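Local coordinates for putative exported protein (Aeromonas hydrophila subsp. hydrophila, PDB 4PJ2) that probably inhibits invertebrate-type (i-type) lysozymes in the bacterial periplasm and binds a magnesium ion in a loop between two strands, at residues E76-V81 with D117-L122; A92-L97 with D104-V109; V19-G24 with G59-L64; G30-R35 with K53-D58; S13-T18 with L97-G102. All coordinates share one frame; numbering follows the deposited sequence. Where two conformers were deposited one is given.

Interaction 1. Residues E76-V81 with D117-L122; sequences ELIVVV and DVIQAL. With MG (magnesium ion), chain G.
Where I78 and V80 meet V118, I119 and L122 no ring takes part; the flat groups are two carboxylates at the margins. E76 holds the magnesium ion with both oxygens, OE1 and OE2 each 2.5 Å from the metal, in a site completed by the side chains of D68, N70 and D72 and the carbonyl O of Q74. D117, the N-cap of the helix, receives Q120 N above its carboxylate plane, OD1 to N 3.0 Å. Between them the contact is aliphatic. In I78, CG1 beside the backbone N (chi1 -57°) turns CD1 to I119 CD1, 3.8 Å away, the two side chains crossing near a right angle; CG2, anti to that N, faces L122 CD1 at 3.6 Å, these side chains running antiparallel alongside one another. V80 CG1 adds a looser touch on V118 CG2 at 4.2 Å. No hydrogen bond crosses between strand and helix, which implies that against strand 76-82 the helix is held by buried aliphatic side chains; its L122 O takes a bond from N107 ND2.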
# COMPACT_ATOMS: atom_id res chain seq x y z
N GLU A 76 -5.45 -4.23 -21.44
CA GLU A 76 -6.18 -4.03 -20.19
C GLU A 76 -5.44 -3.00 -19.39
O GLU A 76 -4.25 -2.77 -19.60
CB GLU A 76 -6.24 -5.34 -19.40
CG GLU A 76 -7.33 -6.27 -19.84
CD GLU A 76 -7.17 -6.71 -21.29
OE1 GLU A 76 -6.21 -7.46 -21.60
OE2 GLU A 76 -8.00 -6.31 -22.14
N LEU A 77 -6.16 -2.34 -18.48
CA LEU A 77 -5.53 -1.46 -17.52
C LEU A 77 -5.26 -2.21 -16.26
O LEU A 77 -6.14 -2.89 -15.74
CB LEU A 77 -6.48 -0.29 -17.22
CG LEU A 77 -6.05 0.63 -16.07
CD1 LEU A 77 -4.80 1.43 -16.37
CD2 LEU A 77 -7.20 1.55 -15.70
N ILE A 78 -4.03 -2.07 -15.76
CA ILE A 78 -3.66 -2.67 -14.48
C ILE A 78 -3.26 -1.56 -13.54
O ILE A 78 -2.40 -0.75 -13.85
CB ILE A 78 -2.51 -3.70 -14.62
CG1 ILE A 78 -2.92 -4.79 -15.60
CG2 ILE A 78 -2.20 -4.29 -13.23
CD1 ILE A 78 -2.39 -4.61 -17.02
N VAL A 79 -3.93 -1.50 -12.39
CA VAL A 79 -3.61 -0.52 -11.36
C VAL A 79 -2.90 -1.26 -10.23
O VAL A 79 -3.47 -2.18 -9.64
CB VAL A 79 -4.87 0.19 -10.81
CG1 VAL A 79 -4.49 1.21 -9.75
CG2 VAL A 79 -5.63 0.88 -11.94
N VAL A 80 -1.65 -0.89 -9.98
CA VAL A 80 -0.81 -1.56 -8.98
C VAL A 80 -0.74 -0.70 -7.73
O VAL A 80 -0.47 0.48 -7.81
CB VAL A 80 0.62 -1.81 -9.50
CG1 VAL A 80 1.41 -2.58 -8.45
CG2 VAL A 80 0.58 -2.56 -10.82
N VAL A 81 -0.96 -1.33 -6.59
CA VAL A 81 -1.02 -0.65 -5.30
C VAL A 81 -0.01 -1.28 -4.35
O VAL A 81 0.08 -2.50 -4.27
CB VAL A 81 -2.44 -0.75 -4.70
CG1 VAL A 81 -2.53 -0.13 -3.31
CG2 VAL A 81 -3.43 -0.05 -5.63
N ASP A 117 6.24 -10.38 -9.91
CA ASP A 117 5.66 -9.96 -11.18
C ASP A 117 4.15 -9.97 -11.03
O ASP A 117 3.51 -11.00 -10.98
CB ASP A 117 6.12 -10.92 -12.28
CG ASP A 117 5.71 -10.48 -13.67
OD1 ASP A 117 4.73 -9.74 -13.81
OD2 ASP A 117 6.37 -10.89 -14.65
N VAL A 118 3.57 -8.77 -11.00
CA VAL A 118 2.12 -8.60 -10.82
C VAL A 118 1.38 -9.12 -12.03
O VAL A 118 0.31 -9.71 -11.93
CB VAL A 118 1.80 -7.11 -10.61
CG1 VAL A 118 0.31 -6.84 -10.68
CG2 VAL A 118 2.38 -6.62 -9.30
N ILE A 119 1.97 -8.91 -13.19
CA ILE A 119 1.32 -9.31 -14.43
C ILE A 119 1.22 -10.82 -14.52
O ILE A 119 0.19 -11.36 -14.87
CB ILE A 119 2.07 -8.75 -15.64
CG1 ILE A 119 1.99 -7.21 -15.64
CG2 ILE A 119 1.48 -9.29 -16.93
CD1 ILE A 119 0.57 -6.61 -15.70
N GLN A 120 2.30 -11.51 -14.17
CA GLN A 120 2.32 -12.97 -14.12
C GLN A 120 1.24 -13.46 -13.17
O GLN A 120 0.52 -14.41 -13.45
CB GLN A 120 3.70 -13.47 -13.66
CG GLN A 120 3.84 -14.99 -13.50
CD GLN A 120 5.05 -15.41 -12.66
OE1 GLN A 120 5.63 -14.61 -11.93
NE2 GLN A 120 5.43 -16.68 -12.76
N ALA A 121 1.13 -12.79 -12.03
CA ALA A 121 0.17 -13.22 -11.01
C ALA A 121 -1.27 -13.07 -11.51
O ALA A 121 -2.13 -13.90 -11.23
CB ALA A 121 0.37 -12.43 -9.74
N LEU A 122 -1.51 -12.01 -12.27
CA LEU A 122 -2.83 -11.76 -12.84
C LEU A 122 -3.18 -12.69 -13.99
O LEU A 122 -4.35 -12.77 -14.39
CB LEU A 122 -2.92 -10.31 -13.33
CG LEU A 122 -3.06 -9.22 -12.28
CD1 LEU A 122 -2.67 -7.88 -12.88
CD2 LEU A 122 -4.48 -9.18 -11.72
MG MG G . -6.76 -7.42 -24.01

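Interaction 2. Residues A92-L97 with D104-V109; sequences ADAFTL and DSFNHV
A94 and F106 meet in a closely bonded part of this antiparallel hairpin, a classic beta bulge in which F106 and N107 both face A94. A94 O takes F106 N at 2.6 Å and, weakly, N107 N, while A94 N donates to N107 O. A94 CB touches the edge of the F106 ring at CD2, 3.9 Å away. On the face carrying D93, H108 ND1 donates to D93 OD1 at 2.6 Å, reaching the syn side 35° out of the carboxylate plane; CG of H108, anti to its backbone N (chi1 172°), brings the ring alongside the carboxylate. Exposed as it is, H108 is thus held by D93 and, through NE2, by E110. The looser, solvent side is that of S105 and two waters: one donates to D93 OD1, the other links T96 OG1, 2.6 Å from it, with S105 O. Strand 102-112 is outermost in its sheet, whereas strand 90-98 also pairs with strand 76-82 through D93 and F95; helix 118-123 covers A92 and V109, and L55 of the facing sheet packs on D93 and F95.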
# COMPACT_ATOMS: atom_id res chain seq x y z
N ALA A 92 -3.15 -5.59 -7.07
CA ALA A 92 -3.45 -4.99 -8.35
C ALA A 92 -4.82 -5.42 -8.80
O ALA A 92 -5.26 -6.53 -8.52
CB ALA A 92 -2.42 -5.39 -9.39
N ASP A 93 -5.46 -4.52 -9.53
CA ASP A 93 -6.71 -4.80 -10.23
C ASP A 93 -6.50 -4.60 -11.71
O ASP A 93 -5.83 -3.66 -12.13
CB ASP A 93 -7.81 -3.86 -9.73
CG ASP A 93 -8.05 -4.00 -8.26
OD1 ASP A 93 -8.50 -5.09 -7.84
OD2 ASP A 93 -7.74 -3.04 -7.52
N ALA A 94 -7.07 -5.50 -12.50
CA ALA A 94 -7.06 -5.37 -13.95
C ALA A 94 -8.47 -5.05 -14.45
O ALA A 94 -9.45 -5.59 -13.93
CB ALA A 94 -6.54 -6.65 -14.61
N PHE A 95 -8.53 -4.21 -15.48
CA PHE A 95 -9.79 -3.77 -16.08
C PHE A 95 -9.75 -3.94 -17.58
O PHE A 95 -8.75 -3.64 -18.22
CB PHE A 95 -10.05 -2.28 -15.81
CG PHE A 95 -10.10 -1.91 -14.36
CD1 PHE A 95 -11.31 -1.71 -13.72
CD2 PHE A 95 -8.94 -1.72 -13.65
CE1 PHE A 95 -11.34 -1.36 -12.39
CE2 PHE A 95 -8.96 -1.38 -12.31
CZ PHE A 95 -10.16 -1.20 -11.69
N THR A 96 -10.86 -4.40 -18.13
CA THR A 96 -11.08 -4.31 -19.57
C THR A 96 -11.75 -2.98 -19.86
O THR A 96 -12.53 -2.48 -19.03
CB THR A 96 -11.94 -5.44 -20.12
OG1 THR A 96 -13.12 -5.59 -19.34
CG2 THR A 96 -11.17 -6.74 -20.10
N LEU A 97 -11.39 -2.40 -21.01
CA LEU A 97 -11.89 -1.10 -21.47
C LEU A 97 -11.80 -0.99 -23.01
O LEU A 97 -10.70 -1.01 -23.60
CB LEU A 97 -11.13 0.06 -20.86
CG LEU A 97 -9.94 -0.19 -19.96
CD1 LEU A 97 -8.76 -0.75 -20.73
CD2 LEU A 97 -9.54 1.08 -19.31
N ASP A 104 -14.85 -2.61 -17.44
CA ASP A 104 -15.21 -3.69 -16.51
C ASP A 104 -13.96 -4.25 -15.82
O ASP A 104 -12.89 -4.26 -16.40
CB ASP A 104 -15.86 -4.86 -17.28
CG ASP A 104 -17.13 -4.47 -18.06
OD1 ASP A 104 -18.23 -4.48 -17.46
OD2 ASP A 104 -17.04 -4.22 -19.29
N SER A 105 -14.10 -4.73 -14.59
CA SER A 105 -12.96 -5.34 -13.93
C SER A 105 -12.72 -6.70 -14.57
O SER A 105 -13.63 -7.32 -15.13
CB SER A 105 -13.18 -5.44 -12.42
OG SER A 105 -13.13 -6.78 -11.96
N PHE A 106 -11.47 -7.14 -14.51
CA PHE A 106 -11.04 -8.38 -15.16
C PHE A 106 -10.41 -9.35 -14.15
O PHE A 106 -10.63 -10.55 -14.28
CB PHE A 106 -10.11 -8.05 -16.34
CG PHE A 106 -9.47 -9.26 -16.97
CD1 PHE A 106 -10.16 -10.02 -17.89
CD2 PHE A 106 -8.17 -9.61 -16.65
CE1 PHE A 106 -9.57 -11.14 -18.48
CE2 PHE A 106 -7.57 -10.71 -17.23
CZ PHE A 106 -8.28 -11.48 -18.15
N ASN A 107 -9.70 -8.85 -13.12
CA ASN A 107 -9.08 -9.71 -12.09
C ASN A 107 -8.49 -8.87 -10.93
O ASN A 107 -8.37 -7.66 -11.06
CB ASN A 107 -8.00 -10.57 -12.75
CG ASN A 107 -7.60 -11.79 -11.93
OD1 ASN A 107 -8.22 -12.13 -10.92
ND2 ASN A 107 -6.56 -12.46 -12.38
N HIS A 108 -8.15 -9.53 -9.81
CA HIS A 108 -7.52 -8.91 -8.64
C HIS A 108 -6.48 -9.86 -8.04
O HIS A 108 -6.72 -11.05 -7.96
CB HIS A 108 -8.59 -8.56 -7.59
CG HIS A 108 -8.05 -8.09 -6.27
ND1 HIS A 108 -7.70 -6.78 -6.03
CD2 HIS A 108 -7.83 -8.76 -5.11
CE1 HIS A 108 -7.28 -6.66 -4.78
NE2 HIS A 108 -7.34 -7.85 -4.20
N VAL A 109 -5.34 -9.32 -7.61
CA VAL A 109 -4.36 -10.08 -6.83
C VAL A 109 -3.91 -9.22 -5.67
O VAL A 109 -4.03 -8.00 -5.72
CB VAL A 109 -3.14 -10.50 -7.68
CG1 VAL A 109 -3.57 -11.46 -8.78
CG2 VAL A 109 -2.42 -9.28 -8.26
O HOH W 1 -10.71 -6.17 -9.08
O HOH W 2 -13.79 -7.81 -18.14

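Interaction 3. Residues V19-G24 with G59-L64; sequences VSEGRG and GSIKEL
E21 OE2 is held by a backbone N-H and a water: I61 N donates to it at 2.9 Å, almost straight (172°) and nearly along the C-O axis of the carboxylate. This is a bond across a beta sandwich, between strand 16-21 of one four-stranded sheet and the start of strand 60-67 in the other. The same oxygen accepts from a water 3.0 Å away that also donates to I61 O, so OE2 binds I61 N directly and is linked to I61 O through the water. OE1 turns to a second water, which connects it with S60 OG, and accepts a weak bond from F5 N; S60 OG is also bonded to A27 O. E21 reaches the strand because its chain runs extended beyond CG (chi2 175°), passing I61 head to tail with CG 3.8 Å from I61 CD1. The aliphatic half of the contact lies next to this. V19 CG1 rests on the same I61 methyl, while V19 and L64 pass each other in opposite senses. Between the sheets Y32 packs on V19 and I61, V79 on I61 and L64. An apolar side chain of a neighbouring subunit packs on S60 and K62. In the V19–L64 pair both methyls of the leucine are used, CD1 coming to 3.9 Å from V19 CG2 and CD2 to 4.1 Å from V19 CG1.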
# COMPACT_ATOMS: atom_id res chain seq x y z
N VAL A 19 -7.26 7.76 -13.57
CA VAL A 19 -7.21 6.99 -12.34
C VAL A 19 -6.85 7.96 -11.23
O VAL A 19 -5.87 8.69 -11.35
CB VAL A 19 -6.17 5.85 -12.41
CG1 VAL A 19 -6.16 5.08 -11.09
CG2 VAL A 19 -6.49 4.94 -13.57
N SER A 20 -7.64 7.94 -10.16
CA SER A 20 -7.49 8.89 -9.05
C SER A 20 -7.66 8.19 -7.72
O SER A 20 -8.53 7.35 -7.57
CB SER A 20 -8.62 9.92 -9.09
OG SER A 20 -8.56 10.74 -10.21
N GLU A 21 -6.86 8.57 -6.73
CA GLU A 21 -7.16 8.18 -5.35
C GLU A 21 -8.29 9.03 -4.80
O GLU A 21 -8.49 10.17 -5.19
CB GLU A 21 -5.90 8.32 -4.49
CG GLU A 21 -4.92 7.17 -4.76
CD GLU A 21 -3.60 7.29 -4.03
OE1 GLU A 21 -3.30 8.38 -3.51
OE2 GLU A 21 -2.84 6.29 -3.98
N GLY A 22 -9.04 8.48 -3.87
CA GLY A 22 -10.14 9.23 -3.26
C GLY A 22 -9.68 10.46 -2.50
O GLY A 22 -8.68 10.45 -1.79
N ARG A 23 -10.44 11.55 -2.65
CA ARG A 23 -10.07 12.81 -2.03
C ARG A 23 -10.29 12.78 -0.53
O ARG A 23 -11.29 12.24 -0.04
CB ARG A 23 -10.85 13.97 -2.66
CG ARG A 23 -10.60 15.31 -2.01
CD ARG A 23 -11.06 16.45 -2.90
NE ARG A 23 -10.93 17.72 -2.21
CZ ARG A 23 -11.18 18.90 -2.76
NH1 ARG A 23 -11.59 18.98 -4.01
NH2 ARG A 23 -11.03 20.01 -2.04
N GLY A 24 -9.34 13.35 0.20
CA GLY A 24 -9.42 13.46 1.65
C GLY A 24 -9.04 12.20 2.41
O GLY A 24 -9.05 12.18 3.62
N GLY A 59 -3.17 0.54 0.24
CA GLY A 59 -1.91 1.23 0.11
C GLY A 59 -2.06 2.37 -0.85
O GLY A 59 -3.16 2.89 -1.04
N SER A 60 -0.95 2.75 -1.45
CA SER A 60 -0.89 3.84 -2.41
C SER A 60 -0.72 3.31 -3.83
O SER A 60 -0.03 2.30 -4.05
CB SER A 60 0.32 4.72 -2.10
OG SER A 60 0.41 5.00 -0.72
N ILE A 61 -1.31 3.98 -4.81
CA ILE A 61 -1.11 3.57 -6.18
C ILE A 61 0.33 3.80 -6.54
O ILE A 61 0.87 4.90 -6.35
CB ILE A 61 -2.02 4.35 -7.12
CG1 ILE A 61 -3.49 4.03 -6.82
CG2 ILE A 61 -1.67 4.02 -8.57
CD1 ILE A 61 -4.48 4.74 -7.71
N LYS A 62 0.96 2.75 -7.06
CA LYS A 62 2.37 2.75 -7.38
C LYS A 62 2.59 3.00 -8.86
O LYS A 62 3.51 3.73 -9.24
CB LYS A 62 2.96 1.40 -6.98
CG LYS A 62 4.46 1.28 -7.23
CD LYS A 62 4.94 -0.17 -7.17
CE LYS A 62 6.38 -0.32 -7.68
NZ LYS A 62 6.68 -1.73 -8.02
N GLU A 63 1.77 2.39 -9.71
CA GLU A 63 1.94 2.53 -11.15
C GLU A 63 0.70 2.02 -11.89
O GLU A 63 -0.08 1.23 -11.36
CB GLU A 63 3.19 1.79 -11.63
CG GLU A 63 3.06 0.30 -11.63
CD GLU A 63 4.30 -0.39 -12.19
OE1 GLU A 63 4.74 -1.38 -11.58
OE2 GLU A 63 4.84 0.05 -13.24
N LEU A 64 0.56 2.49 -13.13
CA LEU A 64 -0.47 2.02 -14.05
C LEU A 64 0.25 1.32 -15.18
O LEU A 64 1.28 1.81 -15.66
CB LEU A 64 -1.26 3.19 -14.64
CG LEU A 64 -1.86 4.14 -13.61
CD1 LEU A 64 -2.65 5.21 -14.36
CD2 LEU A 64 -2.76 3.43 -12.60
O HOH W 3 -1.65 7.27 -1.13
O HOH W 4 -0.09 7.16 -4.80

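Interaction 4. Residues G30-R35 with K53-D58; sequences GSYDVR and KVLPRD
Backbone hydrogen bonds zip G30, Y32 and V34 to R57, L55 and K53, in two-way pairs of an antiparallel hairpin; L55 N to Y32 O at 2.8 Å is nearly linear (171°). S31 with P56 and D33 with V54 are the non-hydrogen-bonded pairs, where CA-H groups face carbonyls, S31 CA lying 3.1 Å from L55 O. Side-chain polar contacts centre on the R57 guanidinium. NE donates to S31 O at 2.9 Å, with the oxygen in the guanidinium plane but the donor 51° out of the carbonyl plane; S31 O also takes the backbone N of G22, just after strand 16-21. G30 lies over one guanidinium face, its lack of a side chain leaving room for NH2. That end of R57 forms a salt bridge with E25 and bonds G59 O through NH1. Y32 OH bonds D93 OD2 of the facing sheet, and D33 pairs with R35 in a salt bridge. Among apolar contacts, the Y32 ring takes L55 CB over one face as a CH-pi contact, CB 4.2 Å from the ring centroid, and R57 CB at its edge, 3.9 Å from CD2. On the other face of the sheet S31 CB meets V54 CG1 at 3.9 Å. The chemistry implies that the buried R57 charge is probably balanced by E25, while its N-H groups satisfy carbonyls, tying the strand end to the loops around it.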
# COMPACT_ATOMS: atom_id res chain seq x y z
N GLY A 30 -7.85 3.36 1.48
CA GLY A 30 -8.98 4.13 1.00
C GLY A 30 -9.49 3.51 -0.28
O GLY A 30 -9.76 2.32 -0.34
N SER A 31 -9.61 4.34 -1.31
CA SER A 31 -10.18 3.92 -2.57
C SER A 31 -9.42 4.56 -3.71
O SER A 31 -8.65 5.49 -3.54
CB SER A 31 -11.65 4.32 -2.66
OG SER A 31 -11.77 5.74 -2.74
N TYR A 32 -9.71 4.08 -4.90
CA TYR A 32 -9.36 4.79 -6.11
C TYR A 32 -10.49 4.60 -7.10
O TYR A 32 -11.32 3.70 -6.95
CB TYR A 32 -8.03 4.32 -6.67
CG TYR A 32 -8.04 2.94 -7.26
CD1 TYR A 32 -8.28 2.75 -8.60
CD2 TYR A 32 -7.77 1.83 -6.48
CE1 TYR A 32 -8.25 1.49 -9.15
CE2 TYR A 32 -7.74 0.57 -7.02
CZ TYR A 32 -7.98 0.40 -8.35
OH TYR A 32 -7.95 -0.84 -8.93
N ASP A 33 -10.53 5.45 -8.11
CA ASP A 33 -11.50 5.27 -9.17
C ASP A 33 -10.82 5.29 -10.51
O ASP A 33 -9.74 5.85 -10.68
CB ASP A 33 -12.63 6.30 -9.10
CG ASP A 33 -12.16 7.73 -9.26
OD1 ASP A 33 -11.94 8.40 -8.22
OD2 ASP A 33 -12.06 8.18 -10.43
N VAL A 34 -11.48 4.61 -11.44
CA VAL A 34 -11.10 4.56 -12.83
C VAL A 34 -12.28 5.11 -13.61
O VAL A 34 -13.39 4.68 -13.42
CB VAL A 34 -10.85 3.10 -13.26
CG1 VAL A 34 -10.51 3.05 -14.73
CG2 VAL A 34 -9.75 2.46 -12.42
N ARG A 35 -12.01 6.08 -14.47
CA ARG A 35 -13.05 6.73 -15.28
C ARG A 35 -12.66 6.62 -16.74
O ARG A 35 -11.52 6.91 -17.09
CB ARG A 35 -13.23 8.19 -14.88
CG ARG A 35 -13.92 8.38 -13.53
CD ARG A 35 -13.89 9.82 -13.11
NE ARG A 35 -15.03 10.34 -12.37
CZ ARG A 35 -15.15 10.45 -11.05
NH1 ARG A 35 -14.26 9.93 -10.22
NH2 ARG A 35 -16.22 11.05 -10.57
N LYS A 53 -15.63 3.34 -12.12
CA LYS A 53 -15.72 2.37 -11.05
C LYS A 53 -14.84 2.81 -9.90
O LYS A 53 -13.77 3.37 -10.12
CB LYS A 53 -15.27 0.99 -11.53
CG LYS A 53 -16.07 0.42 -12.65
CD LYS A 53 -17.44 -0.03 -12.22
CE LYS A 53 -18.32 -0.31 -13.42
NZ LYS A 53 -19.65 -0.82 -13.01
N VAL A 54 -15.29 2.54 -8.68
CA VAL A 54 -14.53 2.85 -7.48
C VAL A 54 -14.17 1.54 -6.78
O VAL A 54 -15.04 0.69 -6.59
CB VAL A 54 -15.35 3.73 -6.49
CG1 VAL A 54 -14.44 4.24 -5.40
CG2 VAL A 54 -16.01 4.89 -7.22
N LEU A 55 -12.90 1.39 -6.43
CA LEU A 55 -12.40 0.18 -5.81
C LEU A 55 -11.62 0.52 -4.55
O LEU A 55 -11.06 1.60 -4.43
CB LEU A 55 -11.47 -0.57 -6.76
CG LEU A 55 -12.15 -1.47 -7.78
CD1 LEU A 55 -12.74 -0.67 -8.92
CD2 LEU A 55 -11.19 -2.49 -8.31
N PRO A 56 -11.53 -0.43 -3.62
CA PRO A 56 -10.67 -0.25 -2.47
C PRO A 56 -9.20 -0.25 -2.85
O PRO A 56 -8.81 -0.89 -3.84
CB PRO A 56 -10.99 -1.46 -1.58
CG PRO A 56 -11.61 -2.41 -2.44
CD PRO A 56 -12.21 -1.73 -3.61
N ARG A 57 -8.39 0.46 -2.08
CA ARG A 57 -6.94 0.35 -2.21
C ARG A 57 -6.30 0.11 -0.89
O ARG A 57 -6.50 0.83 0.08
CB ARG A 57 -6.28 1.53 -2.88
CG ARG A 57 -6.55 2.81 -2.21
CD ARG A 57 -5.74 4.03 -2.75
NE ARG A 57 -6.23 5.19 -2.02
CZ ARG A 57 -5.69 5.74 -0.95
NH1 ARG A 57 -4.54 5.31 -0.47
NH2 ARG A 57 -6.30 6.76 -0.37
N ASP A 58 -5.48 -0.92 -0.89
CA ASP A 58 -4.71 -1.27 0.28
C ASP A 58 -3.30 -0.76 0.10
O ASP A 58 -2.35 -1.52 -0.20
CB ASP A 58 -4.71 -2.77 0.51
CG ASP A 58 -3.93 -3.13 1.73
OD1 ASP A 58 -3.73 -2.25 2.59
OD2 ASP A 58 -3.51 -4.30 1.81

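Interaction 5. Residues S13-T18 with L97-G102; sequences SGQVVT and LNPQEG
Q15 reaches toward N98 and P99 with a chain that leaves the turn before strand 16-21 with CG beside the backbone N (chi1 -64°) and runs extended from there. CB and CG carry the amide across; CD comes to rest 3.6 Å from N98 C, against the N98–P99 peptide. At the tip the two atoms part. OE1 lies 3.2 Å from N98 C and accepts from a water at 2.7 Å, though it makes no hydrogen bond with N98 N. The same water stands 2.6 Å from S13 OG; it also donates to L97 O, 2.9 Å away, though other acceptors may compete. Q15 NE2 passes 3.4 Å from P99 CA. It also donates to a second water that in turn donates to N98 O, so the polar links of the contact run through water. Each side is also braced by its own turn: S13 OG accepts from Q15 N in an ST turn, and N98 OD1 accepts from E101 N in an Asx motif at the hairpin bend. S13 CB rests on P99 CD at 4.0 Å, and V17, in one of two conformers, touches L97 CD2 through CG2 (4.1 Å), the side chains at about a right angle. The contact joins the start of strand 16-21, which runs between strands 6-10 and 30-37, to the end of strand 90-98; L77 of strand 76-82 packs on both V17 and L97, and N98 touches Q74.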
# COMPACT_ATOMS: atom_id res chain seq x y z
N SER A 13 -7.22 2.51 -28.66
CA SER A 13 -8.51 2.70 -29.32
C SER A 13 -8.88 4.18 -29.49
O SER A 13 -9.79 4.51 -30.24
CB SER A 13 -9.60 2.08 -28.46
OG SER A 13 -9.70 2.80 -27.24
N GLY A 14 -8.18 5.06 -28.78
CA GLY A 14 -8.56 6.47 -28.71
C GLY A 14 -9.34 6.85 -27.46
O GLY A 14 -9.44 8.03 -27.16
N GLN A 15 -9.90 5.87 -26.76
CA GLN A 15 -10.53 6.16 -25.48
C GLN A 15 -9.49 6.66 -24.50
O GLN A 15 -8.28 6.43 -24.68
CB GLN A 15 -11.22 4.94 -24.90
CG GLN A 15 -12.36 4.42 -25.72
CD GLN A 15 -13.14 3.34 -24.98
OE1 GLN A 15 -12.57 2.40 -24.41
NE2 GLN A 15 -14.44 3.48 -24.97
N VAL A 16 -9.97 7.31 -23.46
CA VAL A 16 -9.09 7.91 -22.47
C VAL A 16 -9.55 7.46 -21.10
O VAL A 16 -10.75 7.38 -20.83
CB VAL A 16 -9.13 9.44 -22.57
CG1 VAL A 16 -8.36 10.10 -21.44
CG2 VAL A 16 -8.61 9.87 -23.93
N VAL A 17 -8.59 7.16 -20.23
CA VAL A 17 -8.90 6.73 -18.87
C VAL A 17 -8.18 7.64 -17.89
O VAL A 17 -7.05 8.07 -18.13
CB VAL A 17 -8.57 5.21 -18.69
CG1 VAL A 17 -7.08 4.94 -18.70
CG2 VAL A 17 -9.14 4.67 -17.43
N THR A 18 -8.82 7.94 -16.77
CA THR A 18 -8.15 8.56 -15.65
C THR A 18 -8.26 7.65 -14.43
O THR A 18 -9.20 6.88 -14.29
CB THR A 18 -8.69 9.94 -15.30
OG1 THR A 18 -10.02 9.80 -14.80
CG2 THR A 18 -8.69 10.87 -16.51
N LEU A 97 -11.39 -2.40 -21.01
CA LEU A 97 -11.89 -1.10 -21.47
C LEU A 97 -11.80 -0.99 -23.01
O LEU A 97 -10.70 -1.01 -23.60
CB LEU A 97 -11.13 0.06 -20.86
CG LEU A 97 -9.94 -0.19 -19.96
CD1 LEU A 97 -8.76 -0.75 -20.73
CD2 LEU A 97 -9.54 1.08 -19.31
N ASN A 98 -12.94 -0.84 -23.66
CA ASN A 98 -12.97 -0.69 -25.11
C ASN A 98 -14.27 -0.01 -25.56
O ASN A 98 -15.23 0.11 -24.78
CB ASN A 98 -12.79 -2.05 -25.79
CG ASN A 98 -13.80 -3.07 -25.34
OD1 ASN A 98 -15.00 -2.95 -25.63
ND2 ASN A 98 -13.33 -4.09 -24.62
N PRO A 99 -14.31 0.45 -26.81
CA PRO A 99 -15.51 1.15 -27.26
C PRO A 99 -16.77 0.27 -27.27
O PRO A 99 -17.86 0.78 -27.02
CB PRO A 99 -15.15 1.56 -28.69
CG PRO A 99 -13.67 1.61 -28.71
CD PRO A 99 -13.22 0.52 -27.79
N GLN A 100 -16.62 -1.02 -27.54
CA GLN A 100 -17.77 -1.91 -27.72
C GLN A 100 -18.48 -2.23 -26.40
O GLN A 100 -19.71 -2.25 -26.33
CB GLN A 100 -17.34 -3.22 -28.40
CG GLN A 100 -16.82 -3.05 -29.83
CD GLN A 100 -15.47 -2.34 -29.91
OE1 GLN A 100 -14.62 -2.46 -29.01
NE2 GLN A 100 -15.27 -1.58 -30.98
N GLU A 101 -17.69 -2.47 -25.36
CA GLU A 101 -18.20 -3.03 -24.12
C GLU A 101 -18.10 -2.06 -22.97
O GLU A 101 -18.84 -2.18 -21.98
CB GLU A 101 -17.41 -4.29 -23.77
CG GLU A 101 -17.20 -5.26 -24.93
CD GLU A 101 -18.40 -6.14 -25.19
OE1 GLU A 101 -19.51 -5.80 -24.72
OE2 GLU A 101 -18.24 -7.18 -25.87
N GLY A 102 -17.19 -1.10 -23.06
CA GLY A 102 -16.98 -0.16 -21.98
C GLY A 102 -15.94 -0.63 -20.98
O GLY A 102 -14.96 -1.27 -21.37
O HOH W 5 -10.17 1.42 -25.08
O HOH W 6 -17.31 2.19 -24.42

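In the fold
Interactions 2 and 4 are hairpins, one in each sheet of the sandwich, and rely on backbone bonding; interaction 2 contains a bulge, interaction 4 a regular ladder. Interactions 3 and 5 instead join the two sheets, both through strand 16-21, by side chains and waters, and lie on opposite sides of the chain's centre, their centres about 20 Å apart. Interaction 1 is the most buried and the least polar, laying the helix on the sheet that interaction 2 extends. The other four are partly buried, and interactions 2, 4 and 5 also carry exposed residues. Interactions 2 and 4 touch across the core, and A92 packs on V118 between interactions 1 and 2. Only interaction 1 directly holds a magnesium ligand.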